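Local atomic coordinates of INSIG protein homolog (Mycobacterium vanbaalenii PYR-1, PDB entry 4XU6), a protein that binds diacylglycerol in the membrane as a homotrimer and is a bacterial homologue of the Insig proteins that monitor sterol levels. Residues 33-38 / 147-152; 129-134 / 169-174; 138-143 / 156-161. One frame throughout, in Å; residues are numbered along the deposited sequence.

From the N terminus, residues 33-38 follow the first transmembrane helix. Their partner, 147-152, comes only after four more helices, so interaction 1 closes the longest loop of the three. Interactions 2 and 3 both begin on helix 122-144, inside that loop, and find their partners beyond residue 152. Each of them therefore crosses interaction 1. Interaction 3 closes a short return within the wider span of interaction 2, which pairs helix 122-144 with helix 164-184. Interactions 1 and 3 touch through Tyr150 and Glu139. Together the contacts tie a small sheet, a turn and two helices round a bound n-tridecanoic acid, which all three reach.

Interaction 1: residues 33-38 / 147-152; sequences VYHTDA and VFAYHP. With BOG (octyl beta-D-glucopyranoside), chain C; TDA (N-tridecanoic acid), chain E.
Val33 and Ala149 form the hydrogen-bonded pair of a short antiparallel sheet. Val33 N donates to Ala149 O, and Ala149 N donates back to Val33 O; both bonds are 2.9 Å long. Tyr34 and Phe148 form the next, non-hydrogen-bonded pair. A third backbone bond, His35 N to Val147 O at 2.8 Å, continues the link just past the strands.

The Tyr34 side chain can be followed outward. Its CB leaves the sheet on the face shared with Phe148. With CG beside its own backbone N (chi1 -76°), the ring runs alongside the Phe148 side chain, both pointing the same way. Tyr34 CD1 comes nearest, 3.6 Å from Phe148 CB, and has Val147 O close to the plane of the ring at its edge. CG and CE1 stay close to the same Phe148 CB. At the tip, OH is hydrogen-bonded to Asp23 OD2, outside the two segments. The Tyr34 and Phe148 rings sit obliquely, with planes at 45° and centroids 5.6 Å apart. Beyond them, Phe148 packs on Glu139, Leu142 and Val143 of helix 122-144.

The His35 ring approaches obliquely, with CD2 near Phe148 CA and His35 NE2 4.1 Å from Ala149 CB. Thr36 OG1 shares a 2.6 Å hydrogen bond with O6 of an octyl glucoside, which Trp48 also holds.

Tyr150 sends its hydroxyl to the bound fatty acid and to Glu139. The arrangement is a two-stranded antiparallel sheet at one end of the helix bundle, and its last strand residue, Tyr150, belongs to the diacylglycerol site.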
loop_
_atom_site.group_PDB
_atom_site.type_symbol
_atom_site.label_atom_id
_atom_site.label_comp_id
_atom_site.label_asym_id
_atom_site.label_seq_id
_atom_site.Cartn_x
_atom_site.Cartn_y
_atom_site.Cartn_z
ATOM N N VAL A 33 23.367 -9.418 6.368
ATOM C CA VAL A 33 24.652 -9.820 5.787
ATOM C C VAL A 33 24.895 -11.264 6.185
ATOM O O VAL A 33 24.785 -11.591 7.362
ATOM C CB VAL A 33 25.826 -9.004 6.384
ATOM C CG1 VAL A 33 27.166 -9.471 5.789
ATOM C CG2 VAL A 33 25.637 -7.517 6.168
ATOM N N TYR A 34 25.236 -12.130 5.232
ATOM C CA TYR A 34 25.561 -13.514 5.575
ATOM C C TYR A 34 27.036 -13.694 5.962
ATOM O O TYR A 34 27.915 -12.998 5.449
ATOM C CB TYR A 34 25.212 -14.466 4.434
ATOM C CG TYR A 34 23.730 -14.752 4.312
ATOM C CD1 TYR A 34 23.111 -15.659 5.163
ATOM C CD2 TYR A 34 22.954 -14.129 3.337
ATOM C CE1 TYR A 34 21.762 -15.930 5.063
ATOM C CE2 TYR A 34 21.590 -14.395 3.225
ATOM C CZ TYR A 34 21.004 -15.303 4.094
ATOM O OH TYR A 34 19.659 -15.594 4.007
ATOM N N HIS A 35 27.286 -14.622 6.879
ATOM C CA HIS A 35 28.648 -14.958 7.295
ATOM C C HIS A 35 28.830 -16.469 7.255
ATOM O O HIS A 35 29.254 -17.069 8.245
ATOM C CB HIS A 35 28.912 -14.470 8.723
ATOM C CG HIS A 35 28.720 -12.996 8.909
ATOM N ND1 HIS A 35 29.531 -12.058 8.310
ATOM C CD2 HIS A 35 27.813 -12.302 9.635
ATOM C CE1 HIS A 35 29.125 -10.847 8.652
ATOM N NE2 HIS A 35 28.084 -10.968 9.454
ATOM N N THR A 36 28.488 -17.089 6.130
ATOM C CA THR A 36 28.592 -18.540 5.999
ATOM C C THR A 36 29.150 -18.986 4.633
ATOM O O THR A 36 28.460 -19.615 3.829
ATOM C CB THR A 36 27.249 -19.234 6.314
ATOM O OG1 THR A 36 27.374 -20.635 6.068
ATOM C CG2 THR A 36 26.101 -18.644 5.464
ATOM N N ASP A 37 30.425 -18.699 4.407
ATOM C CA ASP A 37 31.041 -18.854 3.089
ATOM C C ASP A 37 31.175 -20.310 2.620
ATOM O O ASP A 37 31.341 -20.577 1.426
ATOM C CB ASP A 37 32.419 -18.181 3.080
ATOM C CG ASP A 37 32.349 -16.680 3.313
ATOM O OD1 ASP A 37 31.241 -16.103 3.246
ATOM O OD2 ASP A 37 33.411 -16.070 3.552
ATOM N N ALA A 38 31.090 -21.248 3.558
ATOM C CA ALA A 38 31.333 -22.659 3.258
ATOM C C ALA A 38 30.214 -23.399 2.517
ATOM O O ALA A 38 30.432 -24.488 1.992
ATOM N N VAL A 147 25.647 -17.130 11.843
ATOM C CA VAL A 147 25.361 -17.518 10.462
ATOM C C VAL A 147 25.110 -16.295 9.567
ATOM O O VAL A 147 25.573 -16.237 8.418
ATOM C CB VAL A 147 24.157 -18.489 10.400
ATOM C CG1 VAL A 147 23.745 -18.756 8.964
ATOM C CG2 VAL A 147 24.491 -19.795 11.104
ATOM N N PHE A 148 24.366 -15.328 10.100
ATOM C CA PHE A 148 24.177 -14.043 9.440
ATOM C C PHE A 148 23.896 -12.995 10.502
ATOM O O PHE A 148 23.780 -13.326 11.680
ATOM C CB PHE A 148 23.061 -14.106 8.376
ATOM C CG PHE A 148 21.651 -14.225 8.938
ATOM C CD1 PHE A 148 21.180 -15.437 9.420
ATOM C CD2 PHE A 148 20.787 -13.131 8.923
ATOM C CE1 PHE A 148 19.877 -15.560 9.915
ATOM C CE2 PHE A 148 19.482 -13.238 9.416
ATOM C CZ PHE A 148 19.031 -14.453 9.916
ATOM N N ALA A 149 23.810 -11.732 10.107
ATOM C CA ALA A 149 23.467 -10.688 11.061
ATOM C C ALA A 149 22.559 -9.654 10.413
ATOM O O ALA A 149 22.569 -9.498 9.191
ATOM C CB ALA A 149 24.727 -10.021 11.606
ATOM N N TYR A 150 21.792 -8.943 11.232
ATOM C CA TYR A 150 21.021 -7.803 10.748
ATOM C C TYR A 150 21.847 -6.527 10.843
ATOM O O TYR A 150 22.801 -6.448 11.619
ATOM C CB TYR A 150 19.699 -7.658 11.525
ATOM C CG TYR A 150 18.605 -8.545 10.977
ATOM C CD1 TYR A 150 18.535 -9.891 11.325
ATOM C CD2 TYR A 150 17.647 -8.041 10.096
ATOM C CE1 TYR A 150 17.546 -10.713 10.803
ATOM C CE2 TYR A 150 16.657 -8.850 9.576
ATOM C CZ TYR A 150 16.606 -10.185 9.932
ATOM O OH TYR A 150 15.627 -11.004 9.410
ATOM N N HIS A 151 21.496 -5.546 10.021
ATOM C CA HIS A 151 22.059 -4.208 10.132
ATOM C C HIS A 151 21.831 -3.724 11.564
ATOM O O HIS A 151 20.806 -4.040 12.163
ATOM C CB HIS A 151 21.360 -3.277 9.143
ATOM C CG HIS A 151 22.025 -1.946 8.989
ATOM N ND1 HIS A 151 21.747 -0.877 9.812
ATOM C CD2 HIS A 151 22.954 -1.512 8.105
ATOM C CE1 HIS A 151 22.477 0.162 9.442
ATOM N NE2 HIS A 151 23.219 -0.199 8.412
ATOM N N PRO A 152 22.804 -2.985 12.131
ATOM C CA PRO A 152 22.714 -2.577 13.540
ATOM C C PRO A 152 21.498 -1.700 13.842
ATOM O O PRO A 152 21.076 -1.627 14.992
ATOM C CB PRO A 152 24.010 -1.786 13.762
ATOM C CG PRO A 152 24.958 -2.333 12.753
ATOM C CD PRO A 152 24.118 -2.661 11.544
HETATM C C1 BOG C . 25.156 -26.067 7.149
HETATM O O1 BOG C . 24.508 -26.831 6.135
HETATM C C2 BOG C . 26.661 -26.315 7.104
HETATM O O2 BOG C . 26.926 -27.713 7.269
HETATM C C3 BOG C . 27.319 -25.511 8.212
HETATM O O3 BOG C . 28.730 -25.740 8.226
HETATM C C4 BOG C . 27.026 -24.040 7.966
HETATM O O4 BOG C . 27.605 -23.252 9.012
HETATM C C5 BOG C . 25.516 -23.815 7.937
HETATM O O5 BOG C . 24.862 -24.674 6.989
HETATM C C6 BOG C . 25.190 -22.356 7.622
HETATM O O6 BOG C . 25.303 -22.119 6.217
HETATM C "C1'" BOG C . 23.161 -27.126 6.483
HETATM C "C2'" BOG C . 22.510 -27.839 5.306
HETATM C "C3'" BOG C . 21.264 -28.580 5.766
HETATM C "C4'" BOG C . 20.478 -29.123 4.578
HETATM C "C5'" BOG C . 18.988 -28.909 4.808
HETATM C "C6'" BOG C . 18.743 -27.447 5.162
HETATM C "C7'" BOG C . 17.337 -27.182 5.687
HETATM C "C8'" BOG C . 16.318 -28.078 5.016
HETATM O O21 TDA E . 14.087 -11.664 6.870
HETATM O O22 TDA E . 15.643 -13.393 6.959
HETATM C C21 TDA E . 14.478 -13.066 6.730
HETATM C C22 TDA E . 13.494 -14.090 6.245
HETATM C C23 TDA E . 12.055 -13.572 6.328
HETATM C C24 TDA E . 11.076 -14.552 5.680
HETATM C C25 TDA E . 9.628 -14.092 5.861
HETATM C C26 TDA E . 8.633 -15.042 5.201
HETATM C C27 TDA E . 8.790 -14.930 3.692
HETATM C C28 TDA E . 7.817 -15.815 2.947
HETATM C C29 TDA E . 8.137 -15.775 1.462
HETATM C C30 TDA E . 7.112 -16.625 0.733
HETATM C C31 TDA E . 5.740 -15.975 0.825
HETATM C C32 TDA E . 4.734 -16.705 -0.055
HETATM C C33 TDA E . 3.311 -16.472 0.435
#

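Interaction 2: residues 129-134 / 169-174; sequences VVIAVI and FAFGVV. With TDA (N-tridecanoic acid), chain E.
Phe169 meets Val129 and Ala132 where helix 164-184 passes helix 122-144. Phe169 CB lies 4.0 Å from Ala132 CB, and here the two backbones come nearest each other. The ring reaches toward the start of 129-134 because CG is anti to the backbone N (chi1 175°). There Phe169 CD1 is 3.7 Å from Val129 N, in an oblique approach, and CE1 is 4.2 Å from Val129 CG2. Val173, one turn on, lays its CG2 over a face of the same ring.

Ala170 turns away from this contact and packs on Ala112 of helix 101-119. The CB of Phe171 points toward the other helix. Its ring crosses Ile131 at a slant, with Phe171 CD2 4.1 Å from Ile131 CG1. One face of the ring meets the chain of the bound n-tridecanoic acid, and Phe171 CD1 lies 3.4 Å from its C28. Phe171 is thus both a packing residue and part of the pocket wall. Leu60 of helix 48-64 touches both Phe171 and Ile131.

Gly172 follows. Having no side chain, it leaves room for Ile131 against the backbone, and Ile131 CG2 comes to 3.7 Å from Gly172 CA. Val173 and Val174 turn to other partners: Val173 packs on Trp116, and Val174 CG1 lies 3.8 Å from the fatty acid's last carbon, C33.

The segment axes approach to 7.5 Å, with their directions 142° apart. This is close packing of two transmembrane helices that run in roughly opposite directions but cross well off antiparallel. Small residues, Ala132 and Gly172, allow it, beside an acyl-chain pocket of the Insig-family bundle.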
loop_
_atom_site.group_PDB
_atom_site.type_symbol
_atom_site.label_atom_id
_atom_site.label_comp_id
_atom_site.label_asym_id
_atom_site.label_seq_id
_atom_site.Cartn_x
_atom_site.Cartn_y
_atom_site.Cartn_z
ATOM N N VAL A 129 0.109 -16.780 13.685
ATOM C CA VAL A 129 0.755 -16.658 14.992
ATOM C C VAL A 129 1.860 -17.703 15.182
ATOM O O VAL A 129 2.930 -17.396 15.715
ATOM C CB VAL A 129 -0.267 -16.765 16.163
ATOM C CG1 VAL A 129 0.459 -16.878 17.501
ATOM C CG2 VAL A 129 -1.184 -15.554 16.179
ATOM N N VAL A 130 1.594 -18.933 14.751
ATOM C CA VAL A 130 2.575 -20.014 14.860
ATOM C C VAL A 130 3.935 -19.639 14.239
ATOM O O VAL A 130 4.973 -19.760 14.887
ATOM C CB VAL A 130 2.039 -21.329 14.244
ATOM C CG1 VAL A 130 3.136 -22.384 14.177
ATOM C CG2 VAL A 130 0.847 -21.852 15.055
ATOM N N ILE A 131 3.914 -19.159 12.998
ATOM C CA ILE A 131 5.147 -18.797 12.296
ATOM C C ILE A 131 5.690 -17.420 12.727
ATOM O O ILE A 131 6.897 -17.169 12.662
ATOM C CB ILE A 131 4.966 -18.913 10.752
ATOM C CG1 ILE A 131 6.322 -18.820 10.029
ATOM C CG2 ILE A 131 3.980 -17.862 10.240
ATOM C CD1 ILE A 131 7.220 -20.017 10.283
ATOM N N ALA A 132 4.818 -16.539 13.217
ATOM C CA ALA A 132 5.289 -15.260 13.760
ATOM C C ALA A 132 6.129 -15.487 15.011
ATOM O O ALA A 132 6.885 -14.609 15.425
ATOM C CB ALA A 132 4.119 -14.323 14.081
ATOM N N VAL A 133 5.971 -16.657 15.628
ATOM C CA VAL A 133 6.806 -17.025 16.772
ATOM C C VAL A 133 8.009 -17.856 16.316
ATOM O O VAL A 133 9.152 -17.535 16.635
ATOM C CB VAL A 133 6.008 -17.814 17.840
ATOM C CG1 VAL A 133 6.959 -18.398 18.881
ATOM C CG2 VAL A 133 4.967 -16.912 18.503
ATOM N N ILE A 134 7.741 -18.909 15.551
ATOM C CA ILE A 134 8.788 -19.823 15.093
ATOM C C ILE A 134 9.802 -19.165 14.147
ATOM O O ILE A 134 11.008 -19.369 14.287
ATOM C CB ILE A 134 8.176 -21.074 14.429
ATOM C CG1 ILE A 134 7.452 -21.925 15.477
ATOM C CG2 ILE A 134 9.239 -21.916 13.718
ATOM C CD1 ILE A 134 6.712 -23.118 14.880
ATOM N N PHE A 169 3.814 -13.236 10.275
ATOM C CA PHE A 169 2.374 -13.403 10.488
ATOM C C PHE A 169 1.609 -13.357 9.159
ATOM O O PHE A 169 0.795 -14.227 8.873
ATOM C CB PHE A 169 1.827 -12.341 11.450
ATOM C CG PHE A 169 0.322 -12.393 11.602
ATOM C CD1 PHE A 169 -0.267 -13.277 12.505
ATOM C CD2 PHE A 169 -0.497 -11.591 10.812
ATOM C CE1 PHE A 169 -1.662 -13.339 12.632
ATOM C CE2 PHE A 169 -1.883 -11.640 10.935
ATOM C CZ PHE A 169 -2.468 -12.522 11.842
ATOM N N ALA A 170 1.885 -12.339 8.346
ATOM C CA ALA A 170 1.247 -12.207 7.038
ATOM C C ALA A 170 1.571 -13.402 6.147
ATOM O O ALA A 170 0.709 -13.899 5.442
ATOM C CB ALA A 170 1.668 -10.890 6.354
ATOM N N PHE A 171 2.822 -13.849 6.177
ATOM C CA PHE A 171 3.231 -15.065 5.475
ATOM C C PHE A 171 2.353 -16.272 5.879
ATOM O O PHE A 171 1.808 -16.970 5.017
ATOM C CB PHE A 171 4.734 -15.311 5.735
ATOM C CG PHE A 171 5.225 -16.693 5.346
ATOM C CD1 PHE A 171 4.944 -17.238 4.096
ATOM C CD2 PHE A 171 5.995 -17.427 6.239
ATOM C CE1 PHE A 171 5.411 -18.515 3.749
ATOM C CE2 PHE A 171 6.474 -18.697 5.908
ATOM C CZ PHE A 171 6.196 -19.237 4.665
ATOM N N GLY A 172 2.203 -16.506 7.178
ATOM C CA GLY A 172 1.364 -17.606 7.643
ATOM C C GLY A 172 -0.094 -17.514 7.197
ATOM O O GLY A 172 -0.702 -18.512 6.790
ATOM N N VAL A 173 -0.673 -16.319 7.281
ATOM C CA VAL A 173 -2.039 -16.114 6.800
ATOM C C VAL A 173 -2.187 -16.506 5.324
ATOM O O VAL A 173 -3.150 -17.178 4.926
ATOM C CB VAL A 173 -2.472 -14.643 6.982
ATOM C CG1 VAL A 173 -3.804 -14.381 6.274
ATOM C CG2 VAL A 173 -2.565 -14.296 8.460
ATOM N N VAL A 174 -1.229 -16.080 4.508
ATOM C CA VAL A 174 -1.307 -16.350 3.080
ATOM C C VAL A 174 -0.995 -17.825 2.755
ATOM O O VAL A 174 -1.618 -18.404 1.875
ATOM C CB VAL A 174 -0.439 -15.353 2.270
ATOM C CG1 VAL A 174 -0.367 -15.756 0.804
ATOM C CG2 VAL A 174 -1.023 -13.935 2.421
HETATM O O21 TDA E . 14.087 -11.664 6.870
HETATM O O22 TDA E . 15.643 -13.393 6.959
HETATM C C21 TDA E . 14.478 -13.066 6.730
HETATM C C22 TDA E . 13.494 -14.090 6.245
HETATM C C23 TDA E . 12.055 -13.572 6.328
HETATM C C24 TDA E . 11.076 -14.552 5.680
HETATM C C25 TDA E . 9.628 -14.092 5.861
HETATM C C26 TDA E . 8.633 -15.042 5.201
HETATM C C27 TDA E . 8.790 -14.930 3.692
HETATM C C28 TDA E . 7.817 -15.815 2.947
HETATM C C29 TDA E . 8.137 -15.775 1.462
HETATM C C30 TDA E . 7.112 -16.625 0.733
HETATM C C31 TDA E . 5.740 -15.975 0.825
HETATM C C32 TDA E . 4.734 -16.705 -0.055
HETATM C C33 TDA E . 3.311 -16.472 0.435
#

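Interaction 3: residues 138-143 / 156-161; sequences VEIALV and GLFGVA. With TDA (N-tridecanoic acid), chain E; TDA (N-tridecanoic acid), chain F.
Ile140 and Val160 make the tight part of this contact, where a turn lies against a transmembrane helix. Their side chains cross at about a right angle, with Ile140 CG1 3.7 Å from Val160 CG2. Val160 works as a fork. Its CG2 sits between the backbone N and the carbonyl carbon and meets Ile140. Val160 CG1 touches both Glu139 CB and Val143 CG2, each at 3.9 Å. The other methyl of Val143, CG1, stands 4.1 Å from Gly159 O. Glu139 gives only its base here. Its carboxylate is hydrogen-bonded to Tyr150 and Tyr168, beside the head of the bound n-tridecanoic acid.

Toward Phe158 the fit is looser. The Ile140 side chain stretches out (chi2 159°) and Ile140 CD1 lies 3.9 Å from Phe158 CB. The Phe158 ring then leads away and is exposed. A water bridges helix and turn beside Ile140, donating to Ile140 O at 2.8 Å and to Phe158 O at 2.7 Å. It thus joins two acceptors that cannot bond each other.

The turn itself is a type I' beta turn from Leu157 to Val160, closed by backbone bonds in both directions between those two residues. The backbone angles of Gly159 would jam a CB against the preceding carbonyl O, and Val143 CG1 also leaves little space there. Gly156 and Leu157 both face Val160, a classic beta bulge.

In the chain the turn follows strand 148-150 and precedes helix 164-184. Val160 also touches Tyr150 of that strand, so the turn joins helix 122-144 to the small sheet.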
loop_
_atom_site.group_PDB
_atom_site.type_symbol
_atom_site.label_atom_id
_atom_site.label_comp_id
_atom_site.label_asym_id
_atom_site.label_seq_id
_atom_site.Cartn_x
_atom_site.Cartn_y
_atom_site.Cartn_z
ATOM N N VAL A 138 13.809 -19.029 15.044
ATOM C CA VAL A 138 14.830 -19.645 14.201
ATOM C C VAL A 138 15.899 -18.625 13.799
ATOM O O VAL A 138 17.094 -18.906 13.873
ATOM C CB VAL A 138 14.217 -20.295 12.945
ATOM C CG1 VAL A 138 15.299 -20.681 11.943
ATOM C CG2 VAL A 138 13.376 -21.519 13.327
ATOM N N GLU A 139 15.470 -17.431 13.394
ATOM C CA GLU A 139 16.418 -16.391 13.007
ATOM C C GLU A 139 17.303 -15.954 14.168
ATOM O O GLU A 139 18.505 -15.743 13.999
ATOM C CB GLU A 139 15.686 -15.183 12.404
ATOM C CG GLU A 139 15.011 -15.505 11.067
ATOM C CD GLU A 139 14.872 -14.294 10.172
ATOM O OE1 GLU A 139 15.735 -13.397 10.240
ATOM O OE2 GLU A 139 13.895 -14.245 9.403
ATOM N N ILE A 140 16.711 -15.813 15.347
ATOM C CA ILE A 140 17.479 -15.401 16.518
ATOM C C ILE A 140 18.579 -16.427 16.829
ATOM O O ILE A 140 19.718 -16.057 17.131
ATOM C CB ILE A 140 16.561 -15.175 17.743
ATOM C CG1 ILE A 140 15.773 -13.867 17.587
ATOM C CG2 ILE A 140 17.368 -15.151 19.045
ATOM C CD1 ILE A 140 14.509 -13.801 18.462
ATOM N N ALA A 141 18.239 -17.709 16.730
ATOM C CA ALA A 141 19.220 -18.774 16.946
ATOM C C ALA A 141 20.331 -18.742 15.896
ATOM O O ALA A 141 21.505 -18.902 16.225
ATOM C CB ALA A 141 18.541 -20.138 16.947
ATOM N N LEU A 142 19.955 -18.565 14.631
ATOM C CA LEU A 142 20.930 -18.504 13.541
ATOM C C LEU A 142 21.879 -17.317 13.687
ATOM O O LEU A 142 23.079 -17.427 13.426
ATOM C CB LEU A 142 20.224 -18.481 12.175
ATOM C CG LEU A 142 19.605 -19.800 11.709
ATOM C CD1 LEU A 142 18.716 -19.587 10.504
ATOM C CD2 LEU A 142 20.670 -20.834 11.381
ATOM N N VAL A 143 21.341 -16.178 14.113
ATOM C CA VAL A 143 22.157 -14.999 14.359
ATOM C C VAL A 143 23.116 -15.199 15.542
ATOM O O VAL A 143 24.284 -14.813 15.469
ATOM C CB VAL A 143 21.280 -13.741 14.567
ATOM C CG1 VAL A 143 22.095 -12.601 15.141
ATOM C CG2 VAL A 143 20.628 -13.327 13.239
ATOM N N GLY A 156 16.751 -4.938 16.835
ATOM C CA GLY A 156 16.191 -4.740 18.162
ATOM C C GLY A 156 15.485 -5.905 18.838
ATOM O O GLY A 156 15.246 -5.842 20.045
ATOM N N LEU A 157 15.134 -6.949 18.085
ATOM C CA LEU A 157 14.463 -8.117 18.657
ATOM C C LEU A 157 15.477 -9.242 18.878
ATOM O O LEU A 157 15.547 -10.185 18.096
ATOM C CB LEU A 157 13.312 -8.598 17.752
ATOM C CG LEU A 157 12.469 -9.814 18.182
ATOM C CD1 LEU A 157 11.747 -9.543 19.493
ATOM C CD2 LEU A 157 11.470 -10.232 17.109
ATOM N N PHE A 158 16.264 -9.129 19.948
ATOM C CA PHE A 158 17.302 -10.115 20.258
ATOM C C PHE A 158 18.222 -10.403 19.076
ATOM O O PHE A 158 18.538 -11.565 18.798
ATOM C CB PHE A 158 16.681 -11.425 20.743
ATOM C CG PHE A 158 15.748 -11.259 21.905
ATOM C CD1 PHE A 158 16.238 -10.923 23.163
ATOM C CD2 PHE A 158 14.382 -11.448 21.745
ATOM C CE1 PHE A 158 15.380 -10.774 24.240
ATOM C CE2 PHE A 158 13.514 -11.300 22.815
ATOM C CZ PHE A 158 14.015 -10.961 24.066
ATOM N N GLY A 159 18.632 -9.354 18.373
ATOM C CA GLY A 159 19.546 -9.511 17.256
ATOM C C GLY A 159 18.883 -9.516 15.888
ATOM O O GLY A 159 19.566 -9.424 14.869
ATOM N N VAL A 160 17.558 -9.624 15.852
ATOM C CA VAL A 160 16.838 -9.593 14.577
ATOM C C VAL A 160 15.818 -8.441 14.510
ATOM O O VAL A 160 15.578 -7.748 15.500
ATOM C CB VAL A 160 16.151 -10.944 14.251
ATOM C CG1 VAL A 160 17.139 -12.102 14.370
ATOM C CG2 VAL A 160 14.925 -11.180 15.148
ATOM N N ALA A 161 15.216 -8.234 13.341
ATOM C CA ALA A 161 14.315 -7.090 13.170
ATOM C C ALA A 161 12.938 -7.342 13.778
ATOM O O ALA A 161 12.340 -8.396 13.563
ATOM C CB ALA A 161 14.188 -6.725 11.698
HETATM O O21 TDA E . 14.087 -11.664 6.870
HETATM O O22 TDA E . 15.643 -13.393 6.959
HETATM C C21 TDA E . 14.478 -13.066 6.730
HETATM C C22 TDA E . 13.494 -14.090 6.245
HETATM C C23 TDA E . 12.055 -13.572 6.328
HETATM C C24 TDA E . 11.076 -14.552 5.680
HETATM C C25 TDA E . 9.628 -14.092 5.861
HETATM C C26 TDA E . 8.633 -15.042 5.201
HETATM C C27 TDA E . 8.790 -14.930 3.692
HETATM C C28 TDA E . 7.817 -15.815 2.947
HETATM C C29 TDA E . 8.137 -15.775 1.462
HETATM C C30 TDA E . 7.112 -16.625 0.733
HETATM C C31 TDA E . 5.740 -15.975 0.825
HETATM C C32 TDA E . 4.734 -16.705 -0.055
HETATM C C33 TDA E . 3.311 -16.472 0.435
HETATM C C21 TDA F . 16.738 -17.539 8.062
HETATM C C22 TDA F . 15.815 -18.622 8.573
HETATM C C23 TDA F . 14.421 -18.501 7.976
HETATM C C24 TDA F . 13.490 -19.530 8.615
HETATM C C25 TDA F . 12.066 -19.413 8.091
HETATM C C26 TDA F . 11.074 -20.136 9.001
HETATM C C27 TDA F . 11.519 -21.571 9.256
HETATM C C28 TDA F . 10.646 -22.236 10.309
HETATM C C29 TDA F . 10.065 -23.530 9.757
HETATM C C30 TDA F . 11.178 -24.499 9.377
HETATM C C31 TDA F . 10.644 -25.554 8.415
HETATM C C32 TDA F . 9.331 -26.140 8.925
HETATM C C33 TDA F . 9.001 -27.448 8.216
HETATM O O HOH W 1 20.311 -13.560 18.248
#